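Local atomic coordinates of ornithine carbamoyltransferase (Giardia intestinalis, PDB entry 3GRF), a protein that probably catalyses the transfer of a carbamoyl group from carbamoyl phosphate to ornithine, yielding citrulline, as other ornithine carbamoyltransferases do. Residues 135-138 with 139-142. Sequence-based numbering, arbitrary orientation.
Sequences PLQM and VCDF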
ATOM      1  N   PRO A 135      21.686   6.337  -5.873  1.00 23.64           N
ATOM      2  CA  PRO A 135      21.872   7.687  -5.358  1.00 30.31           C
ATOM      3  C   PRO A 135      21.167   7.942  -4.046  1.00 32.80           C
ATOM      4  O   PRO A 135      21.606   8.814  -3.286  1.00 35.63           O
ATOM      5  CB  PRO A 135      21.322   8.589  -6.477  1.00 26.34           C
ATOM      6  CG  PRO A 135      20.397   7.693  -7.314  1.00 31.44           C
ATOM      7  CD  PRO A 135      20.888   6.292  -7.119  1.00 25.60           C
ATOM      8  N   LEU A 136      20.075   7.214  -3.783  1.00 31.32           N
ATOM      9  CA  LEU A 136      19.379   7.284  -2.480  1.00 28.29           C
ATOM     10  C   LEU A 136      20.256   6.779  -1.345  1.00 27.84           C
ATOM     11  O   LEU A 136      20.264   7.319  -0.231  1.00 22.70           O
ATOM     12  CB  LEU A 136      18.079   6.471  -2.524  1.00 30.22           C
ATOM     13  CG  LEU A 136      16.933   7.005  -3.390  1.00 31.78           C
ATOM     14  CD1 LEU A 136      15.810   5.926  -3.534  1.00 24.83           C
ATOM     15  CD2 LEU A 136      16.411   8.262  -2.790  1.00 20.98           C
ATOM     16  N   GLN A 137      20.998   5.719  -1.639  1.00 19.44           N
ATOM     17  CA  GLN A 137      22.013   5.183  -0.738  1.00 23.33           C
ATOM     18  C   GLN A 137      23.135   6.201  -0.632  1.00 25.52           C
ATOM     19  O   GLN A 137      23.713   6.351   0.433  1.00 22.62           O
ATOM     20  CB  GLN A 137      22.588   3.862  -1.322  1.00 28.07           C
ATOM     21  CG  GLN A 137      23.523   3.034  -0.360  1.00 23.79           C
ATOM     22  CD  GLN A 137      22.812   2.546   0.902  1.00 18.44           C
ATOM     23  OE1 GLN A 137      21.891   1.792   0.813  1.00 22.51           O
ATOM     24  NE2 GLN A 137      23.207   3.045   2.070  1.00 25.81           N
ATOM     25  N   MET A 138      23.472   6.897  -1.730  1.00 23.03           N
ATOM     26  CA  MET A 138      24.637   7.792  -1.680  1.00 35.19           C
ATOM     27  C   MET A 138      24.351   8.932  -0.733  1.00 24.41           C
ATOM     28  O   MET A 138      25.155   9.199   0.138  1.00 28.85           O
ATOM     29  CB  MET A 138      25.094   8.325  -3.062  1.00 27.21           C
ATOM     30  CG  MET A 138      25.643   7.263  -3.985  1.00 25.51           C
ATOM     31  SD  MET A 138      26.994   6.243  -3.316  1.00 26.09           S
ATOM     32  CE  MET A 138      26.097   4.924  -2.546  1.00 21.71           C
ATOM     33  N   VAL A 139      23.192   9.559  -0.849  1.00 30.31           N
ATOM     34  CA  VAL A 139      22.856  10.639   0.108  1.00 25.52           C
ATOM     35  C   VAL A 139      22.852  10.104   1.563  1.00 34.46           C
ATOM     36  O   VAL A 139      23.208  10.825   2.501  1.00 30.78           O
ATOM     37  CB  VAL A 139      21.484  11.259  -0.158  1.00 29.69           C
ATOM     38  CG1 VAL A 139      21.253  12.494   0.780  1.00 23.64           C
ATOM     39  CG2 VAL A 139      21.358  11.637  -1.608  1.00 27.87           C
ATOM     40  N   CYS A 140      22.477   8.829   1.725  1.00 31.40           N
ATOM     41  CA  CYS A 140      22.432   8.153   3.018  1.00 29.65           C
ATOM     42  C   CYS A 140      23.795   8.051   3.626  1.00 28.29           C
ATOM     43  O   CYS A 140      24.040   8.489   4.740  1.00 22.57           O
ATOM     44  CB  CYS A 140      21.907   6.728   2.837  1.00 31.70           C
ATOM     45  SG  CYS A 140      21.793   5.890   4.440  1.00 26.93           S
ATOM     46  N   ASP A 141      24.699   7.443   2.875  1.00 26.35           N
ATOM     47  CA  ASP A 141      26.073   7.183   3.317  1.00 27.64           C
ATOM     48  C   ASP A 141      26.916   8.426   3.590  1.00 31.73           C
ATOM     49  O   ASP A 141      27.516   8.558   4.648  1.00 25.39           O
ATOM     50  CB  ASP A 141      26.731   6.314   2.270  1.00 25.18           C
ATOM     51  CG  ASP A 141      26.058   4.957   2.153  1.00 30.47           C
ATOM     52  OD1 ASP A 141      26.233   4.251   1.127  1.00 28.12           O
ATOM     53  OD2 ASP A 141      25.352   4.604   3.108  1.00 23.48           O
ATOM     54  N   PHE A 142      26.923   9.381   2.672  1.00 32.04           N
ATOM     55  CA  PHE A 142      27.691  10.594   2.951  1.00 31.09           C
ATOM     56  C   PHE A 142      27.107  11.413   4.095  1.00 29.36           C
ATOM     57  O   PHE A 142      27.839  11.980   4.900  1.00 29.42           O
ATOM     58  CB  PHE A 142      27.906  11.398   1.677  1.00 24.73           C
ATOM     59  CG  PHE A 142      28.707  10.660   0.672  1.00 28.96           C
ATOM     60  CD1 PHE A 142      28.093  10.112  -0.461  1.00 22.79           C
ATOM     61  CD2 PHE A 142      30.072  10.439   0.879  1.00 29.73           C
ATOM     62  CE1 PHE A 142      28.827   9.424  -1.381  1.00 25.81           C
ATOM     63  CE2 PHE A 142      30.835   9.737  -0.078  1.00 25.95           C
ATOM     64  CZ  PHE A 142      30.189   9.230  -1.192  1.00 24.70           C
TER
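Q137 and D141, one turn apart in the first part of helix 135-151, are linked by a side-chain bond as well as by the backbone bond D141 N to Q137 O (2.9 Å). The Q137 side chain starts with CB directed away from residues 139-142. CG lies anti to the backbone N (chi1 -170°) and packs against D141 OD1 at 3.3 Å; the bend at chi2 (62°) then brings the amide back over the following turn. From CD the two tips diverge: OE1 takes a weak hydrogen bond from R310, while NE2 donates to D141 OD2 at 2.8 Å and more weakly to OD1. OD2 lies almost in the amide plane, whereas NE2 meets it from the syn side but well out of the carboxylate plane; the two planar groups are turned 29° against each other. C140 SG lies 4.0 Å from Q137 NE2. On a neighbouring face of the helix, M138 SD comes within 4.2 Å of F142 CE1, an oblique Met-aromatic contact, and M138 CE reaches D141 OD1 at 3.7 Å. D141 OD1 also hydrogen-bonds Y239, and E306 OE2 lies close to OD2. An intrahelical amide-carboxylate pair is thus buried where this helix meets helix 303-322 and strand 237-240, which carries Y239; the Q137 N-H and the Y239 bond probably hold the D141 carboxylate in one orientation.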